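Local coordinates for nitroreductase family protein (Sphingopyxis sp., PDB 7DP1) that probably reduces nitro groups of dinitroaniline herbicides, using bound flavin mononucleotide as cofactor and NADPH as electron donor, at residues L50-A55 against W151-M156. The protein carries 1 engineered substitution. Numbering follows the deposited sequence.
Sequences LQPWQA and WADMGM. With FMN (flavin mononucleotide), chain D.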
ATOM      1  N   LEU A  50      -3.544 -13.482   0.483  1.00 33.63           N
ATOM      2  CA  LEU A  50      -4.933 -13.337   0.028  1.00 32.80           C
ATOM      3  C   LEU A  50      -5.063 -12.612  -1.308  1.00 31.82           C
ATOM      4  O   LEU A  50      -6.007 -12.878  -2.038  1.00 33.98           O
ATOM      5  CB  LEU A  50      -5.790 -12.626   1.065  1.00 39.91           C
ATOM      6  CG  LEU A  50      -6.225 -13.436   2.284  1.00 49.30           C
ATOM      7  CD1 LEU A  50      -7.254 -12.636   3.070  1.00 56.66           C
ATOM      8  CD2 LEU A  50      -6.784 -14.793   1.894  1.00 46.24           C
ATOM      9  N   GLN A  51      -4.142 -11.700  -1.630  1.00 25.46           N
ATOM     10  CA  GLN A  51      -4.245 -10.931  -2.871  1.00 28.69           C
ATOM     11  C   GLN A  51      -5.647 -10.303  -3.037  1.00 28.11           C
ATOM     12  O   GLN A  51      -6.340 -10.576  -4.011  1.00 33.27           O
ATOM     13  CB  GLN A  51      -3.944 -11.822  -4.092  1.00 24.24           C
ATOM     14  CG  GLN A  51      -2.540 -12.447  -4.077  1.00 24.14           C
ATOM     15  CD  GLN A  51      -2.449 -13.673  -4.962  1.00 33.66           C
ATOM     16  OE1 GLN A  51      -2.307 -13.573  -6.189  1.00 31.16           O
ATOM     17  NE2 GLN A  51      -2.589 -14.842  -4.353  1.00 30.62           N
ATOM     18  N   PRO A  52      -6.062  -9.471  -2.081  1.00 31.20           N
ATOM     19  CA  PRO A  52      -7.472  -9.040  -2.049  1.00 33.21           C
ATOM     20  C   PRO A  52      -7.858  -8.007  -3.120  1.00 31.87           C
ATOM     21  O   PRO A  52      -9.051  -7.729  -3.260  1.00 41.21           O
ATOM     22  CB  PRO A  52      -7.618  -8.461  -0.635  1.00 28.69           C
ATOM     23  CG  PRO A  52      -6.215  -7.915  -0.322  1.00 25.37           C
ATOM     24  CD  PRO A  52      -5.256  -8.874  -0.997  1.00 21.54           C
ATOM     25  N   TRP A  53      -6.890  -7.464  -3.860  1.00 25.17           N
ATOM     26  CA  TRP A  53      -7.171  -6.453  -4.870  1.00 26.27           C
ATOM     27  C   TRP A  53      -7.918  -6.964  -6.109  1.00 29.77           C
ATOM     28  O   TRP A  53      -7.634  -8.042  -6.632  1.00 31.03           O
ATOM     29  CB  TRP A  53      -5.875  -5.765  -5.319  1.00 23.80           C
ATOM     30  CG  TRP A  53      -4.763  -6.670  -5.702  1.00 31.18           C
ATOM     31  CD1 TRP A  53      -4.515  -7.196  -6.940  1.00 25.15           C
ATOM     32  CD2 TRP A  53      -3.720  -7.155  -4.843  1.00 31.46           C
ATOM     33  NE1 TRP A  53      -3.389  -7.982  -6.901  1.00 30.11           N
ATOM     34  CE2 TRP A  53      -2.885  -7.975  -5.624  1.00 30.17           C
ATOM     35  CE3 TRP A  53      -3.413  -6.970  -3.483  1.00 33.66           C
ATOM     36  CZ2 TRP A  53      -1.763  -8.628  -5.094  1.00 30.20           C
ATOM     37  CZ3 TRP A  53      -2.284  -7.603  -2.957  1.00 26.64           C
ATOM     38  CH2 TRP A  53      -1.478  -8.426  -3.763  1.00 28.30           C
ATOM     39  N   GLN A  54      -8.854  -6.161  -6.584  1.00 25.13           N
ATOM     40  CA  GLN A  54      -9.558  -6.448  -7.846  1.00 33.55           C
ATOM     41  C   GLN A  54      -9.644  -5.160  -8.636  1.00 29.77           C
ATOM     42  O   GLN A  54      -9.855  -4.098  -8.062  1.00 35.53           O
ATOM     43  CB  GLN A  54     -10.958  -7.011  -7.595  1.00 38.90           C
ATOM     44  CG  GLN A  54     -10.975  -8.451  -7.127  1.00 53.04           C
ATOM     45  CD  GLN A  54     -12.371  -8.925  -6.765  1.00 66.81           C
ATOM     46  OE1 GLN A  54     -12.746  -8.970  -5.594  1.00 73.13           O
ATOM     47  NE2 GLN A  54     -13.156  -9.257  -7.776  1.00 72.04           N
ATOM     48  N   ALA A  55      -9.506  -5.235  -9.949  1.00 28.55           N
ATOM     49  CA  ALA A  55      -9.505  -4.001 -10.712  1.00 30.09           C
ATOM     50  C   ALA A  55     -10.346  -4.094 -11.956  1.00 36.24           C
ATOM     51  O   ALA A  55     -10.316  -5.090 -12.666  1.00 45.81           O
ATOM     52  CB  ALA A  55      -8.084  -3.603 -11.083  1.00 26.39           C
ATOM     53  N   TRP A 151      -6.897  -3.585   3.146  1.00 26.73           N
ATOM     54  CA  TRP A 151      -6.743  -2.331   2.460  1.00 23.16           C
ATOM     55  C   TRP A 151      -5.274  -1.981   2.318  1.00 27.58           C
ATOM     56  O   TRP A 151      -4.877  -1.460   1.290  1.00 27.11           O
ATOM     57  CB  TRP A 151      -7.521  -1.221   3.180  1.00 29.74           C
ATOM     58  CG  TRP A 151      -8.980  -1.292   2.796  1.00 40.84           C
ATOM     59  CD1 TRP A 151      -9.813  -2.369   2.940  1.00 44.52           C
ATOM     60  CD2 TRP A 151      -9.756  -0.275   2.157  1.00 32.25           C
ATOM     61  NE1 TRP A 151     -11.060  -2.077   2.451  1.00 39.29           N
ATOM     62  CE2 TRP A 151     -11.052  -0.795   1.965  1.00 39.32           C
ATOM     63  CE3 TRP A 151      -9.489   1.030   1.752  1.00 33.22           C
ATOM     64  CZ2 TRP A 151     -12.074  -0.055   1.369  1.00 39.03           C
ATOM     65  CZ3 TRP A 151     -10.499   1.762   1.163  1.00 41.46           C
ATOM     66  CH2 TRP A 151     -11.780   1.217   0.977  1.00 41.17           C
ATOM     67  N   ALA A 152      -4.449  -2.307   3.314  1.00 27.29           N
ATOM     68  CA  ALA A 152      -3.017  -2.033   3.161  1.00 26.05           C
ATOM     69  C   ALA A 152      -2.431  -2.906   2.043  1.00 26.13           C
ATOM     70  O   ALA A 152      -1.598  -2.433   1.270  1.00 23.53           O
ATOM     71  CB  ALA A 152      -2.261  -2.240   4.490  1.00 23.92           C
ATOM     72  N   ASP A 153      -2.895  -4.158   1.941  1.00 22.25           N
ATOM     73  CA  ASP A 153      -2.506  -5.060   0.849  1.00 24.81           C
ATOM     74  C   ASP A 153      -2.804  -4.415  -0.497  1.00 25.30           C
ATOM     75  O   ASP A 153      -2.011  -4.502  -1.419  1.00 19.95           O
ATOM     76  CB  ASP A 153      -3.259  -6.400   0.907  1.00 23.44           C
ATOM     77  CG  ASP A 153      -2.995  -7.204   2.170  1.00 32.05           C
ATOM     78  OD1 ASP A 153      -1.944  -7.016   2.823  1.00 35.47           O
ATOM     79  OD2 ASP A 153      -3.851  -8.080   2.481  1.00 37.79           O
ATOM     80  N   MET A 154      -3.956  -3.765  -0.616  1.00 24.79           N
ATOM     81  CA  MET A 154      -4.282  -3.108  -1.880  1.00 23.84           C
ATOM     82  C   MET A 154      -3.283  -1.986  -2.221  1.00 23.58           C
ATOM     83  O   MET A 154      -2.893  -1.816  -3.394  1.00 24.71           O
ATOM     84  CB  MET A 154      -5.719  -2.541  -1.849  1.00 28.26           C
ATOM     85  CG  MET A 154      -6.814  -3.630  -1.825  1.00 32.57           C
ATOM     86  SD  MET A 154      -8.475  -2.991  -2.211  1.00 39.73           S
ATOM     87  CE  MET A 154      -8.809  -1.959  -0.794  1.00 32.59           C
ATOM     88  N   GLY A 155      -2.901  -1.215  -1.207  1.00 22.93           N
ATOM     89  CA  GLY A 155      -1.907  -0.154  -1.386  1.00 19.37           C
ATOM     90  C   GLY A 155      -0.603  -0.734  -1.898  1.00 23.57           C
ATOM     91  O   GLY A 155       0.046  -0.194  -2.795  1.00 25.55           O
ATOM     92  N   MET A 156      -0.233  -1.875  -1.344  1.00 23.19           N
ATOM     93  CA  MET A 156       1.004  -2.538  -1.757  1.00 23.07           C
ATOM     94  C   MET A 156       0.926  -2.835  -3.236  1.00 24.53           C
ATOM     95  O   MET A 156       1.868  -2.566  -3.985  1.00 22.79           O
ATOM     96  CB  MET A 156       1.228  -3.810  -0.944  1.00 22.69           C
ATOM     97  CG  MET A 156       1.557  -3.532   0.533  1.00 25.74           C
ATOM     98  SD  MET A 156       1.584  -5.080   1.455  1.00 27.29           S
ATOM     99  CE  MET A 156       1.240  -4.411   3.100  1.00 27.28           C
TER
HETATM  100  N1  FMN D 301       4.193 -13.887   6.754  1.00 31.27           N
HETATM  101  C2  FMN D 301       4.417 -14.576   7.918  1.00 39.57           C
HETATM  102  O2  FMN D 301       5.038 -15.631   7.870  1.00 40.81           O
HETATM  103  N3  FMN D 301       3.966 -14.084   9.128  1.00 41.23           N
HETATM  104  C4  FMN D 301       3.286 -12.889   9.206  1.00 41.91           C
HETATM  105  O4  FMN D 301       2.909 -12.479  10.319  1.00 38.71           O
HETATM  106  C4A FMN D 301       3.050 -12.187   8.016  1.00 39.88           C
HETATM  107  N5  FMN D 301       2.370 -10.990   8.015  1.00 39.74           N
HETATM  108  C5A FMN D 301       2.181 -10.292   6.840  1.00 35.17           C
HETATM  109  C6  FMN D 301       1.513  -9.082   6.870  1.00 32.89           C
HETATM  110  C7  FMN D 301       1.312  -8.376   5.690  1.00 33.53           C
HETATM  111  C7M FMN D 301       0.609  -7.056   5.737  1.00 33.13           C
HETATM  112  C8  FMN D 301       1.772  -8.879   4.479  1.00 31.09           C
HETATM  113  C8M FMN D 301       1.591  -8.089   3.210  1.00 25.85           C
HETATM  114  C9  FMN D 301       2.441 -10.093   4.451  1.00 25.50           C
HETATM  115  C9A FMN D 301       2.652 -10.797   5.635  1.00 29.59           C
HETATM  116  N10 FMN D 301       3.312 -12.015   5.629  1.00 29.79           N
HETATM  117  C10 FMN D 301       3.512 -12.694   6.803  1.00 32.09           C
HETATM  118  C1' FMN D 301       3.857 -12.611   4.359  1.00 23.45           C
HETATM  119  C2' FMN D 301       2.768 -13.212   3.475  1.00 28.64           C
HETATM  120  O2' FMN D 301       2.400 -14.486   3.941  1.00 26.45           O
HETATM  121  C3' FMN D 301       3.338 -13.298   2.059  1.00 27.83           C
HETATM  122  O3' FMN D 301       3.578 -11.997   1.566  1.00 30.23           O
HETATM  123  C4' FMN D 301       2.446 -14.044   1.071  1.00 28.55           C
HETATM  124  O4' FMN D 301       2.389 -15.396   1.487  1.00 36.72           O
HETATM  125  C5' FMN D 301       3.122 -13.982  -0.299  1.00 29.84           C
HETATM  126  O5' FMN D 301       4.442 -14.524  -0.204  1.00 35.36           O
HETATM  127  P   FMN D 301       5.736 -13.666  -0.674  1.00 33.06           P
HETATM  128  O1P FMN D 301       6.946 -14.487  -0.263  1.00 37.97           O
HETATM  129  O2P FMN D 301       5.783 -13.431  -2.158  1.00 34.12           O
HETATM  130  O3P FMN D 301       5.644 -12.308  -0.026  1.00 32.06           O
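D153 and M154 on helix 148-167 pack against P52 and W53, at the approach to strand 54-59. This is the FMN-dependent nitroreductase fold, with a flavin site at the subunit interface. D153 comes first. Its CB lies 3.5 Å from P52 CG, and the two side chains cross at about a right angle. D153 CG stands anti to the carbonyl carbon (chi1 -62°), which places OD2 by the proline ring and OD1 by the flavin methyls. D153 OD2 stays beside P52 CG at 3.7 Å. D153 OD1 accepts a hydrogen bond from G47 N and sits 3.7 Å from the FMN methyl C8M. With an alanine here, G47 N is likely to lose its acceptor, and a gap to open between P52 and the flavin methyls. The backbone O of D153 meets W53 obliquely, 3.5 Å from CZ3. W53 is tied down elsewhere: NE1 bonds to Q42 OE1, and the ring stacks on W157. M154 follows, with CG 4.2 Å from W53 CB. Its chain bends at chi3 (-68°), laying CE over one face of the W151 ring, near its rim. At M156 the chain runs extended beyond CG to the flavin, where SD touches FMN C8M at 3.5 Å.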